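Local coordinates for heparin binding protein (Homo sapiens, PDB 1A7S) that binds heparin, kills many Gram-negative bacteria and attracts monocytes and fibroblasts, as a neutrophil granule member of the elastase-like serine protease family, at residues A7-F12 against G56-R61; G22-G27 against A126-Q131; G28-I31 against F35-T38; A115-G120 against L184-A189; T177-E182 against D201-V206. One frame throughout, in Å; residues are numbered along the deposited sequence.

Contact 1 (A7-F12 against G56-R61); sequences ARPRQF and GAYDLR. With EOH (ethanol), chain E.
Y58 reaches across from 56-61 and is gripped by A7 and P9. With chi1 at 178°, CG lies opposite the backbone N, which extends the phenol away from its own chain and lays it against the bend of 7-12. Its hydroxyl donates to the carbonyl of A7: Y58 OH to A7 O is 2.6 Å, a short bond that meets the oxygen at a C=O...donor angle of 149° and slightly tilted from the carbonyl plane. A7 O itself sits at the ring edge, while the pyrrolidine of P9 covers a face. P9 CG lies 3.7 Å from the centroid of the Y58 ring and 7° off its normal, so the CH-pi contact is almost perfectly centred. P9 CD packs beside it, 3.7 Å from Y58 CZ, and P9 N comes to 3.4 Å from Y58 CE1. The hydroxyl bond pins the far end of the ring, and the proline over the face limits its turning.

The chain that presents A7 and P9 is braced from within. Q11 N donates to R8 O at 3.0 Å, closing the turn, and the extended Q11 side chain places OE1 where it accepts from R8 N at 2.9 Å. Outside the two segments, E64 takes the Y58 amide, the F140 ring meets that of Y58, and P141 touches the same side chain. The arrangement is a type II beta turn from R8 to Q11, with proline second and R10 at positive phi, docked onto a tyrosine in the trypsin-like fold.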
# COMPACT_ATOMS: atom_id res chain seq x y z
N ALA A 7 -15.37 0.63 4.03
CA ALA A 7 -14.74 0.93 5.30
C ALA A 7 -15.49 2.03 6.07
O ALA A 7 -16.24 2.82 5.46
CB ALA A 7 -13.29 1.40 5.06
N ARG A 8 -15.22 2.14 7.36
CA ARG A 8 -15.68 3.23 8.16
C ARG A 8 -14.58 4.28 8.30
O ARG A 8 -13.40 4.01 8.13
CB ARG A 8 -16.05 2.68 9.56
CG ARG A 8 -17.33 1.80 9.36
CD ARG A 8 -17.79 1.11 10.52
NE ARG A 8 -18.39 2.01 11.53
CZ ARG A 8 -19.06 1.56 12.55
NH1 ARG A 8 -19.35 0.27 12.67
NH2 ARG A 8 -19.34 2.39 13.52
N PRO A 9 -14.98 5.54 8.64
CA PRO A 9 -13.96 6.56 8.82
C PRO A 9 -12.96 6.10 9.90
O PRO A 9 -13.34 5.59 10.93
CB PRO A 9 -14.75 7.78 9.27
CG PRO A 9 -16.09 7.59 8.64
CD PRO A 9 -16.34 6.09 8.72
N ARG A 10 -11.70 6.26 9.64
CA ARG A 10 -10.57 5.99 10.52
C ARG A 10 -10.37 4.53 10.73
O ARG A 10 -9.54 4.17 11.59
CB ARG A 10 -10.71 6.74 11.86
CG ARG A 10 -11.19 8.16 11.75
CD ARG A 10 -11.09 8.90 13.05
NE ARG A 10 -11.75 8.25 14.17
CZ ARG A 10 -13.07 8.35 14.48
NH1 ARG A 10 -13.87 9.09 13.75
NH2 ARG A 10 -13.52 7.75 15.56
N GLN A 11 -11.03 3.65 9.96
CA GLN A 11 -10.82 2.21 10.18
C GLN A 11 -9.38 1.83 9.80
O GLN A 11 -8.84 0.92 10.43
CB GLN A 11 -11.80 1.42 9.33
CG GLN A 11 -11.75 -0.08 9.60
CD GLN A 11 -12.84 -0.84 8.90
OE1 GLN A 11 -13.81 -0.25 8.32
NE2 GLN A 11 -12.72 -2.15 8.80
N PHE A 12 -8.82 2.47 8.78
CA PHE A 12 -7.45 2.24 8.33
C PHE A 12 -6.69 3.54 8.29
O PHE A 12 -6.41 4.14 7.23
CB PHE A 12 -7.47 1.60 6.92
CG PHE A 12 -8.28 0.31 6.93
CD1 PHE A 12 -7.78 -0.86 7.40
CD2 PHE A 12 -9.57 0.27 6.45
CE1 PHE A 12 -8.48 -2.03 7.36
CE2 PHE A 12 -10.31 -0.85 6.40
CZ PHE A 12 -9.79 -2.04 6.88
N GLY A 56 -5.28 10.74 6.11
CA GLY A 56 -6.49 11.11 6.81
C GLY A 56 -7.74 11.20 5.94
O GLY A 56 -8.76 11.68 6.42
N ALA A 57 -7.67 10.72 4.69
CA ALA A 57 -8.84 10.80 3.84
C ALA A 57 -9.85 9.70 4.14
O ALA A 57 -9.49 8.62 4.58
CB ALA A 57 -8.42 10.68 2.39
N TYR A 58 -11.11 9.99 3.80
CA TYR A 58 -12.16 8.98 3.83
C TYR A 58 -12.82 8.94 2.46
O TYR A 58 -12.68 7.92 1.73
CB TYR A 58 -13.15 9.21 4.95
CG TYR A 58 -14.30 8.23 5.00
CD1 TYR A 58 -13.99 6.90 5.22
CD2 TYR A 58 -15.60 8.63 4.79
CE1 TYR A 58 -14.91 5.94 5.27
CE2 TYR A 58 -16.62 7.59 4.85
CZ TYR A 58 -16.20 6.29 5.06
OH TYR A 58 -17.19 5.25 5.16
N ASP A 59 -13.57 9.97 2.12
CA ASP A 59 -14.22 10.09 0.79
C ASP A 59 -13.34 10.94 -0.12
O ASP A 59 -13.09 12.12 0.12
CB ASP A 59 -15.59 10.82 1.03
CG ASP A 59 -16.37 11.09 -0.20
OD1 ASP A 59 -15.88 10.81 -1.34
OD2 ASP A 59 -17.52 11.56 -0.06
N LEU A 60 -12.78 10.32 -1.15
CA LEU A 60 -11.88 10.99 -2.02
C LEU A 60 -12.45 12.30 -2.59
O LEU A 60 -11.68 13.19 -2.91
CB LEU A 60 -11.48 10.10 -3.22
CG LEU A 60 -10.61 8.91 -2.96
CD1 LEU A 60 -10.35 8.10 -4.18
CD2 LEU A 60 -9.32 9.29 -2.24
N ARG A 61 -13.75 12.39 -2.77
CA ARG A 61 -14.38 13.53 -3.38
C ARG A 61 -14.73 14.64 -2.39
O ARG A 61 -15.26 15.69 -2.84
CB ARG A 61 -15.63 13.14 -4.18
CG ARG A 61 -15.34 12.10 -5.25
CD ARG A 61 -16.62 11.72 -6.02
NE ARG A 61 -16.93 12.75 -7.00
CZ ARG A 61 -16.69 12.67 -8.31
NH1 ARG A 61 -16.41 11.53 -8.91
NH2 ARG A 61 -16.89 13.76 -9.04
C1 EOH E . -10.70 8.26 7.44
C2 EOH E . -10.67 7.13 6.57
O EOH E . -10.40 9.63 7.61
O HOH W 1 -8.99 5.23 5.21

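Contact 2 (G22-G27 against A126-Q131); sequences GRHFCG and AGWGSQ. With EOH (ethanol), chain G.
H24 and W128 meet at the boundary between the two barrels of the chymotrypsin-like fold, beside the loop that in active relatives carries the nucleophilic serine; H24 also lies within the region 20-44, which possesses antibiotic activity. The contact is made of two buried rings without a hydrogen bond between them. H24 has CG anti to its amide nitrogen (chi1 174°), which carries the imidazole off strand 23-32 toward 126-131. W128 CB lies above one face of that imidazole, 4.2 Å from the centroid of the H24 ring and displaced toward the rim. The nearest atoms of the rings are H24 CE1 and W128 CE3, 3.9 Å apart. Their planes are inclined at 59° and the centroids of the H24 ring and the five-membered W128 ring are 5.7 Å apart, an oblique pairing rather than a stack. On the opposite face of the imidazole lies the backbone nitrogen C26 N, 3.7 Å above the H24 ring plane, so H24 is sandwiched between its own strand and the tryptophan.

Polar atoms of both rings are satisfied outside the pair. H24 ND1 is bonded to S17 OG and H24 NE2 to G173 O, while W128 NE1 bonds to Y58 O. Two hydrogen bonds, one at each ring nitrogen, with W128 CB over one face and C26 N over the other, leave the imidazole little freedom to turn. Around the pair, strand 15-20 flanks H24 as its hairpin partner, A126 and G127 close strand 122-127 of the other barrel, and L60 packs on W128 from the 56-61 loop.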
# COMPACT_ATOMS: atom_id res chain seq x y z
N GLY A 22 -4.52 15.76 -8.28
CA GLY A 22 -5.69 15.54 -7.54
C GLY A 22 -6.42 14.20 -7.82
O GLY A 22 -7.46 13.97 -7.19
N ARG A 23 -5.94 13.37 -8.74
CA ARG A 23 -6.55 12.12 -9.13
C ARG A 23 -5.79 10.97 -8.40
O ARG A 23 -4.56 10.85 -8.58
CB ARG A 23 -6.41 11.92 -10.63
CG ARG A 23 -7.05 10.65 -11.17
CD ARG A 23 -6.90 10.52 -12.65
NE ARG A 23 -5.53 10.43 -13.10
CZ ARG A 23 -4.67 9.45 -13.11
NH1 ARG A 23 -5.01 8.18 -12.76
NH2 ARG A 23 -3.41 9.66 -13.56
N HIS A 24 -6.49 10.23 -7.60
CA HIS A 24 -5.92 9.05 -6.93
C HIS A 24 -5.47 8.05 -8.01
O HIS A 24 -6.24 7.64 -8.85
CB HIS A 24 -7.00 8.42 -6.06
CG HIS A 24 -6.59 7.14 -5.43
ND1 HIS A 24 -6.10 7.13 -4.10
CD2 HIS A 24 -6.57 5.90 -5.91
CE1 HIS A 24 -5.80 5.90 -3.89
NE2 HIS A 24 -6.04 5.11 -4.94
N PHE A 25 -4.25 7.53 -7.86
CA PHE A 25 -3.74 6.45 -8.74
C PHE A 25 -3.13 5.32 -7.98
O PHE A 25 -2.93 4.26 -8.60
CB PHE A 25 -2.80 6.98 -9.81
CG PHE A 25 -1.49 7.54 -9.29
CD1 PHE A 25 -1.35 8.86 -8.93
CD2 PHE A 25 -0.34 6.73 -9.19
CE1 PHE A 25 -0.16 9.40 -8.47
CE2 PHE A 25 0.84 7.24 -8.73
CZ PHE A 25 0.95 8.57 -8.37
N CYS A 26 -2.76 5.47 -6.73
CA CYS A 26 -2.17 4.36 -5.95
C CYS A 26 -2.42 4.68 -4.47
O CYS A 26 -2.77 5.79 -4.10
CB CYS A 26 -0.66 4.28 -6.17
SG CYS A 26 -0.19 3.24 -7.58
N GLY A 27 -2.23 3.63 -3.67
CA GLY A 27 -2.25 3.78 -2.22
C GLY A 27 -0.87 3.66 -1.63
O GLY A 27 0.13 3.55 -2.33
N ALA A 126 -7.05 -2.99 2.14
CA ALA A 126 -7.97 -1.89 1.98
C ALA A 126 -7.43 -0.91 0.93
O ALA A 126 -6.24 -0.72 0.76
CB ALA A 126 -8.20 -1.19 3.30
N GLY A 127 -8.35 -0.18 0.29
CA GLY A 127 -7.99 0.79 -0.67
C GLY A 127 -9.16 1.41 -1.37
O GLY A 127 -10.31 1.01 -1.15
N TRP A 128 -8.87 2.37 -2.24
CA TRP A 128 -9.86 3.11 -2.99
C TRP A 128 -9.97 2.60 -4.43
O TRP A 128 -10.57 3.27 -5.29
CB TRP A 128 -9.58 4.59 -2.97
CG TRP A 128 -9.80 5.30 -1.67
CD1 TRP A 128 -11.00 5.84 -1.28
CD2 TRP A 128 -8.87 5.59 -0.64
NE1 TRP A 128 -10.85 6.46 -0.07
CE2 TRP A 128 -9.57 6.32 0.36
CE3 TRP A 128 -7.51 5.29 -0.43
CZ2 TRP A 128 -8.95 6.75 1.52
CZ3 TRP A 128 -6.90 5.75 0.72
CH2 TRP A 128 -7.64 6.49 1.67
N GLY A 129 -9.37 1.44 -4.73
CA GLY A 129 -9.37 0.95 -6.09
C GLY A 129 -10.68 0.54 -6.62
O GLY A 129 -11.72 0.52 -5.94
N SER A 130 -10.70 0.21 -7.93
CA SER A 130 -11.91 -0.23 -8.60
C SER A 130 -12.35 -1.63 -8.17
O SER A 130 -11.66 -2.33 -7.42
CB SER A 130 -11.65 -0.25 -10.12
OG SER A 130 -10.64 -1.22 -10.41
N GLN A 131 -13.47 -2.05 -8.70
CA GLN A 131 -14.10 -3.36 -8.49
C GLN A 131 -13.89 -4.31 -9.63
O GLN A 131 -14.21 -5.50 -9.56
CB GLN A 131 -15.53 -3.32 -8.05
CG GLN A 131 -15.79 -2.74 -6.65
CD GLN A 131 -15.32 -1.32 -6.52
OE1 GLN A 131 -15.86 -0.45 -7.20
NE2 GLN A 131 -14.27 -1.06 -5.75
C1 EOH G . -4.83 -2.11 4.93
C2 EOH G . -5.53 -3.27 5.51
O EOH G . -4.70 -2.03 3.46

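Contact 3 (G28-I31 against F35-T38); sequences GALI and FVMT
I31 and M37 cross at about a right angle in the antiparallel beta hairpin formed by strands 23-32 and 35-38, part of the N-terminal barrel of the trypsin-like fold. The backbone register is set by a reciprocal pair, A29 N to M37 O at 2.9 Å and M37 N to A29 O at 2.8 Å, followed by I31 N to F35 O at 3.0 Å. A29 and M37 are thus a hydrogen-bonded pair sharing one face of the sheet, and L30 and V36 a non-hydrogen-bonded pair on the other. The short segments 28-31 and 35-38 run at 144° to each other, well twisted from exact antiparallel.

On the L30 face, L30 CD1 touches V36 CG2 at 3.9 Å; L30 also touches L55 and V36 touches V53, both of strand 51-55.

The I31 side chain repays following outward. From CB, chi1 of 59° tucks CG1 in over the backbone, where it lies 3.6 Å from F35 O, the acceptor of its own amide bond. The next atom, I31 CD1, comes to 4.0 Å from M37 CB. The other branch works on the same neighbour, I31 CG2 lying 3.9 Å from M37 CB. I213 of helix 210-218 also touches this isoleucine. M37 runs extended and then bends at its last torsion, 71°, which brings M37 CE to 4.0 Å from I31 CG2.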
# COMPACT_ATOMS: atom_id res chain seq x y z
N GLY A 28 -0.83 3.67 -0.32
CA GLY A 28 0.39 3.52 0.46
C GLY A 28 0.05 3.49 1.92
O GLY A 28 -1.13 3.54 2.30
N ALA A 29 1.05 3.48 2.76
CA ALA A 29 0.86 3.50 4.19
C ALA A 29 1.91 4.42 4.83
O ALA A 29 3.10 4.36 4.48
CB ALA A 29 1.08 2.09 4.78
N LEU A 30 1.49 5.20 5.80
CA LEU A 30 2.45 5.95 6.60
C LEU A 30 3.19 4.95 7.47
O LEU A 30 2.57 4.22 8.24
CB LEU A 30 1.69 6.96 7.49
CG LEU A 30 2.56 7.96 8.25
CD1 LEU A 30 3.24 8.95 7.28
CD2 LEU A 30 1.80 8.69 9.31
N ILE A 31 4.54 4.91 7.38
CA ILE A 31 5.34 3.96 8.17
C ILE A 31 6.31 4.65 9.10
O ILE A 31 7.05 3.98 9.87
CB ILE A 31 6.09 2.95 7.29
CG1 ILE A 31 7.04 3.62 6.27
CG2 ILE A 31 5.07 2.04 6.57
CD1 ILE A 31 8.21 2.76 5.85
N PHE A 35 7.61 9.37 6.28
CA PHE A 35 7.71 8.50 5.15
C PHE A 35 6.46 7.63 4.94
O PHE A 35 5.91 7.06 5.86
CB PHE A 35 8.91 7.49 5.25
CG PHE A 35 10.27 8.16 5.18
CD1 PHE A 35 10.84 8.61 6.37
CD2 PHE A 35 10.96 8.26 4.02
CE1 PHE A 35 12.11 9.17 6.32
CE2 PHE A 35 12.20 8.84 3.95
CZ PHE A 35 12.77 9.30 5.13
N VAL A 36 6.09 7.56 3.67
CA VAL A 36 5.05 6.68 3.16
C VAL A 36 5.65 5.58 2.32
O VAL A 36 6.51 5.81 1.45
CB VAL A 36 4.00 7.49 2.36
CG1 VAL A 36 3.10 6.60 1.50
CG2 VAL A 36 3.07 8.24 3.42
N MET A 37 5.20 4.35 2.59
CA MET A 37 5.62 3.15 1.82
C MET A 37 4.55 2.84 0.76
O MET A 37 3.36 2.79 1.07
CB MET A 37 5.75 1.97 2.78
CG MET A 37 6.16 0.68 2.11
SD MET A 37 6.58 -0.63 3.30
CE MET A 37 4.95 -1.03 3.97
N THR A 38 5.01 2.62 -0.45
CA THR A 38 4.16 2.33 -1.59
C THR A 38 4.94 1.43 -2.55
O THR A 38 5.98 0.86 -2.18
CB THR A 38 3.69 3.63 -2.25
OG1 THR A 38 2.72 3.39 -3.25
CG2 THR A 38 4.79 4.46 -2.79

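Contact 4 (A115-G120 against L184-A189); sequences ATVEAG and LAHGVA
H186 is met by A115, T116 and V117, and the contact divides by kind into aliphatic packing on the imidazole and a single carbonyl approach. No hydrogen bond joins the segments.

The aliphatic part comes from two directions. V117 stands over a face of the imidazole, with V117 CB 4.3 Å above the H186 ring plane but shifted toward the rim. Its chi1 of 54° keeps CG1 close in against its own main chain, and V117 CG1 ends 4.3 Å from H186 ND1. A115 approaches differently, its methyl near the ring plane at the edge, with A115 CB 4.4 Å from H186 CE1. Face and edge are therefore touched by successive parts of one extended loop.

The polar approach is slight: T116 O lies 4.3 Å from H186 CE1, a distant carbonyl-to-carbon contact, oblique to the ring.

The strand is irregular here: A185 is the centre of an inverse gamma turn, and H186 and G187 both face L179 in a classic beta bulge of strand 184-192. The CA-CB bond of H186 points toward 115-120, and the side chain is flanked by P111 and C181 as well. The H186 backbone is bonded to V206, and V117 leans on R205.

With every approach at 4.3 Å or more and no polar bond between segments, the chemistry is that of loose van der Waals packing: the loop drapes over the imidazole of a residue whose backbone is held in the sheet by V206, and shape rather than directional bonding sets their relation.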
# COMPACT_ATOMS: atom_id res chain seq x y z
N ALA A 115 11.06 -11.81 8.85
CA ALA A 115 9.87 -12.37 9.48
C ALA A 115 9.02 -13.04 8.35
O ALA A 115 9.09 -12.63 7.21
CB ALA A 115 9.00 -11.32 10.14
N THR A 116 8.32 -14.07 8.76
CA THR A 116 7.49 -14.85 7.89
C THR A 116 6.03 -14.78 8.29
O THR A 116 5.68 -14.55 9.43
CB THR A 116 7.87 -16.40 7.91
OG1 THR A 116 7.89 -16.85 9.25
CG2 THR A 116 9.35 -16.46 7.44
N VAL A 117 5.21 -15.07 7.31
CA VAL A 117 3.77 -15.19 7.46
C VAL A 117 3.36 -16.47 6.73
O VAL A 117 3.55 -16.62 5.52
CB VAL A 117 3.08 -13.97 6.91
CG1 VAL A 117 3.47 -13.63 5.48
CG2 VAL A 117 1.65 -13.93 7.19
N GLU A 118 2.93 -17.47 7.49
CA GLU A 118 2.62 -18.76 6.93
C GLU A 118 1.34 -18.81 6.13
O GLU A 118 0.39 -18.07 6.35
CB GLU A 118 2.72 -19.87 7.95
CG GLU A 118 1.50 -20.27 8.68
CD GLU A 118 1.69 -21.19 9.86
OE1 GLU A 118 2.78 -21.76 10.03
OE2 GLU A 118 0.69 -21.44 10.62
N ALA A 119 1.33 -19.70 5.15
CA ALA A 119 0.13 -19.99 4.38
C ALA A 119 -1.02 -20.26 5.38
O ALA A 119 -0.87 -20.89 6.38
CB ALA A 119 0.28 -21.25 3.51
N GLY A 120 -2.18 -19.69 5.06
CA GLY A 120 -3.32 -19.83 5.92
C GLY A 120 -3.53 -18.62 6.83
O GLY A 120 -4.58 -18.48 7.43
N LEU A 184 0.75 -5.97 11.27
CA LEU A 184 1.95 -5.50 10.62
C LEU A 184 1.78 -5.40 9.09
O LEU A 184 1.04 -6.19 8.49
CB LEU A 184 3.12 -6.42 10.89
CG LEU A 184 3.50 -6.67 12.35
CD1 LEU A 184 4.64 -7.64 12.45
CD2 LEU A 184 3.84 -5.35 13.04
N ALA A 185 2.55 -4.49 8.51
CA ALA A 185 2.60 -4.35 7.02
C ALA A 185 3.49 -5.39 6.41
O ALA A 185 4.68 -5.22 6.19
CB ALA A 185 3.14 -2.95 6.70
N HIS A 186 2.92 -6.58 6.11
CA HIS A 186 3.70 -7.68 5.52
C HIS A 186 3.77 -7.58 4.03
O HIS A 186 4.62 -8.26 3.45
CB HIS A 186 3.06 -9.02 5.96
CG HIS A 186 3.56 -9.53 7.25
ND1 HIS A 186 4.82 -10.04 7.35
CD2 HIS A 186 3.00 -9.49 8.51
CE1 HIS A 186 4.99 -10.40 8.64
NE2 HIS A 186 3.90 -10.06 9.33
N GLY A 187 2.94 -6.78 3.37
CA GLY A 187 2.99 -6.68 1.96
C GLY A 187 2.66 -5.26 1.46
O GLY A 187 2.05 -4.49 2.14
N VAL A 188 3.10 -5.02 0.23
CA VAL A 188 2.78 -3.83 -0.53
C VAL A 188 2.15 -4.30 -1.86
O VAL A 188 2.78 -5.07 -2.57
CB VAL A 188 4.02 -2.97 -0.83
CG1 VAL A 188 3.68 -1.84 -1.79
CG2 VAL A 188 4.57 -2.38 0.48
N ALA A 189 0.90 -3.89 -2.14
CA ALA A 189 0.24 -4.42 -3.32
C ALA A 189 1.01 -4.12 -4.59
O ALA A 189 1.40 -2.97 -4.86
CB ALA A 189 -1.19 -3.87 -3.41

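Contact 5 (T177-E182 against D201-V206). With EOH (ethanol), chain G.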
# COMPACT_ATOMS: atom_id res chain seq x y z
N THR A 177 -0.95 -0.17 -1.84
CA THR A 177 -1.63 -0.28 -0.56
C THR A 177 -1.12 -1.44 0.26
O THR A 177 -0.69 -2.46 -0.30
CB THR A 177 -3.18 -0.31 -0.78
OG1 THR A 177 -3.81 0.33 0.31
CG2 THR A 177 -3.69 -1.72 -0.96
N PRO A 178 -1.10 -1.37 1.58
CA PRO A 178 -0.48 -2.41 2.37
C PRO A 178 -1.40 -3.61 2.58
O PRO A 178 -2.60 -3.53 2.70
CB PRO A 178 -0.22 -1.69 3.71
CG PRO A 178 -1.32 -0.67 3.81
CD PRO A 178 -1.49 -0.17 2.39
N LEU A 179 -0.73 -4.73 2.71
CA LEU A 179 -1.34 -5.99 3.21
C LEU A 179 -1.01 -6.03 4.71
O LEU A 179 0.18 -6.01 5.05
CB LEU A 179 -0.69 -7.20 2.49
CG LEU A 179 -1.19 -8.56 3.04
CD1 LEU A 179 -2.63 -8.78 2.61
CD2 LEU A 179 -0.29 -9.68 2.53
N VAL A 180 -2.05 -6.09 5.57
CA VAL A 180 -1.86 -6.09 6.98
C VAL A 180 -2.23 -7.47 7.54
O VAL A 180 -3.33 -7.92 7.36
CB VAL A 180 -2.71 -5.02 7.69
CG1 VAL A 180 -2.50 -5.09 9.15
CG2 VAL A 180 -2.29 -3.64 7.13
N CYS A 181 -1.26 -8.08 8.19
CA CYS A 181 -1.46 -9.38 8.83
C CYS A 181 -0.90 -9.26 10.24
O CYS A 181 0.22 -8.80 10.41
CB CYS A 181 -0.73 -10.52 8.09
SG CYS A 181 -0.82 -10.54 6.31
N GLU A 182 -1.67 -9.67 11.25
CA GLU A 182 -1.21 -9.70 12.61
C GLU A 182 -0.63 -8.32 13.05
O GLU A 182 0.37 -8.22 13.70
CB GLU A 182 -0.15 -10.78 12.84
CG GLU A 182 -0.52 -12.17 12.35
CD GLU A 182 0.50 -13.27 12.39
OE1 GLU A 182 1.69 -13.17 12.07
OE2 GLU A 182 0.01 -14.38 12.65
N ASP A 201 -3.30 -12.55 -5.48
CA ASP A 201 -2.74 -11.18 -5.48
C ASP A 201 -1.28 -11.32 -5.03
O ASP A 201 -0.98 -12.06 -4.11
CB ASP A 201 -3.50 -10.31 -4.49
CG ASP A 201 -4.85 -9.86 -5.06
OD1 ASP A 201 -5.00 -9.93 -6.30
OD2 ASP A 201 -5.63 -9.32 -4.24
N PHE A 202 -0.41 -10.53 -5.69
CA PHE A 202 0.98 -10.51 -5.34
C PHE A 202 1.33 -9.18 -4.65
O PHE A 202 1.16 -8.11 -5.24
CB PHE A 202 1.85 -10.64 -6.62
CG PHE A 202 1.81 -12.01 -7.21
CD1 PHE A 202 0.68 -12.45 -7.88
CD2 PHE A 202 2.87 -12.87 -7.10
CE1 PHE A 202 0.64 -13.66 -8.50
CE2 PHE A 202 2.86 -14.09 -7.71
CZ PHE A 202 1.75 -14.52 -8.38
N PHE A 203 1.89 -9.32 -3.44
CA PHE A 203 2.35 -8.20 -2.65
C PHE A 203 3.86 -8.32 -2.46
O PHE A 203 4.39 -9.41 -2.27
CB PHE A 203 1.69 -8.25 -1.23
CG PHE A 203 0.21 -8.05 -1.25
CD1 PHE A 203 -0.66 -9.07 -1.44
CD2 PHE A 203 -0.30 -6.79 -1.01
CE1 PHE A 203 -2.01 -8.91 -1.47
CE2 PHE A 203 -1.67 -6.59 -0.99
CZ PHE A 203 -2.53 -7.63 -1.27
N THR A 204 4.56 -7.22 -2.53
CA THR A 204 6.00 -7.24 -2.20
C THR A 204 6.17 -7.67 -0.78
O THR A 204 5.43 -7.21 0.10
CB THR A 204 6.54 -5.80 -2.39
OG1 THR A 204 6.15 -5.43 -3.70
CG2 THR A 204 8.07 -5.75 -2.16
N ARG A 205 7.09 -8.60 -0.53
CA ARG A 205 7.32 -9.13 0.80
C ARG A 205 8.15 -8.15 1.63
O ARG A 205 9.36 -8.13 1.56
CB ARG A 205 8.00 -10.48 0.68
CG ARG A 205 8.13 -11.20 2.05
CD ARG A 205 8.80 -12.61 1.92
NE ARG A 205 7.83 -13.54 1.31
CZ ARG A 205 7.02 -14.35 1.97
NH1 ARG A 205 6.87 -14.21 3.31
NH2 ARG A 205 6.30 -15.23 1.35
N VAL A 206 7.47 -7.35 2.41
CA VAL A 206 8.06 -6.25 3.16
C VAL A 206 9.19 -6.71 4.05
O VAL A 206 10.22 -6.02 4.17
CB VAL A 206 7.02 -5.47 3.93
CG1 VAL A 206 7.64 -4.39 4.83
CG2 VAL A 206 6.04 -4.76 3.00
C1 EOH G . -4.83 -2.11 4.93
C2 EOH G . -5.53 -3.27 5.51
O EOH G . -4.70 -2.03 3.46
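Two torsions bring L179 and F203 together. L179 has chi1 at 175°, with CG opposite its amide nitrogen, whereas F203 has chi1 at -66°, with CG beside the nitrogen and opposite the carbonyl carbon. With these torsions the leucine sits over one face of the phenyl, the two side chains crossing at about a right angle.

L179 CB makes the closest approach, 3.5 Å from F203 CD2. It lies 3.8 Å from the centroid of the F203 ring, 22° off the normal, a CH-pi contact displaced toward the rim. The methyls continue over the other side of the same face: L179 CD1 is 4.0 Å from F203 CZ, and L179 CD2 is 4.0 Å from F203 CD1. All three carbons thus lean on one flat surface. T177 O approaches from the ring edge, near its plane, at 4.3 Å from F203 CE2; that carbonyl is bonded to the amide of A189. V125, T161 and A189 also touch the phenyl.

On the P178 side, an ethanol, probably from the crystallisation liquor, donates through its hydroxyl to P178 O (O to O 2.7 Å) and accepts from A126 N, bridging neighbouring strands. C181 is tied by a disulfide to C123.

Strands 178-181 and 201-205 each pair with strand 184-192 between them, so L179 and F203 meet across an intervening strand, an apolar core contact of the C-terminal barrel of the trypsin-like fold.

Overall arrangement
Contact 3 belongs to the N-terminal barrel, contacts 4 and 5 to the C-terminal one, and contact 2 lies between them; contact 1 joins two loops beside contact 2. Contact 3 is nested along the chain within the loops closed by contacts 1 and 2, while contacts 1 and 2 cross each other, as do 4 and 5. Contacts 4 and 5 are closest, their centres about 6 Å apart, because strand 184-192 pairs with both 178-181 and 201-205. Strand 23-32 links contact 2 to contact 3, centres about 14 Å apart, and the probable hydrogen bond between A126 O and T177 OG1 links it to contact 5. Contacts 1 and 4 have centres about 23 Å apart. M37 packs on A185 and V188, one of the places where the two barrels meet.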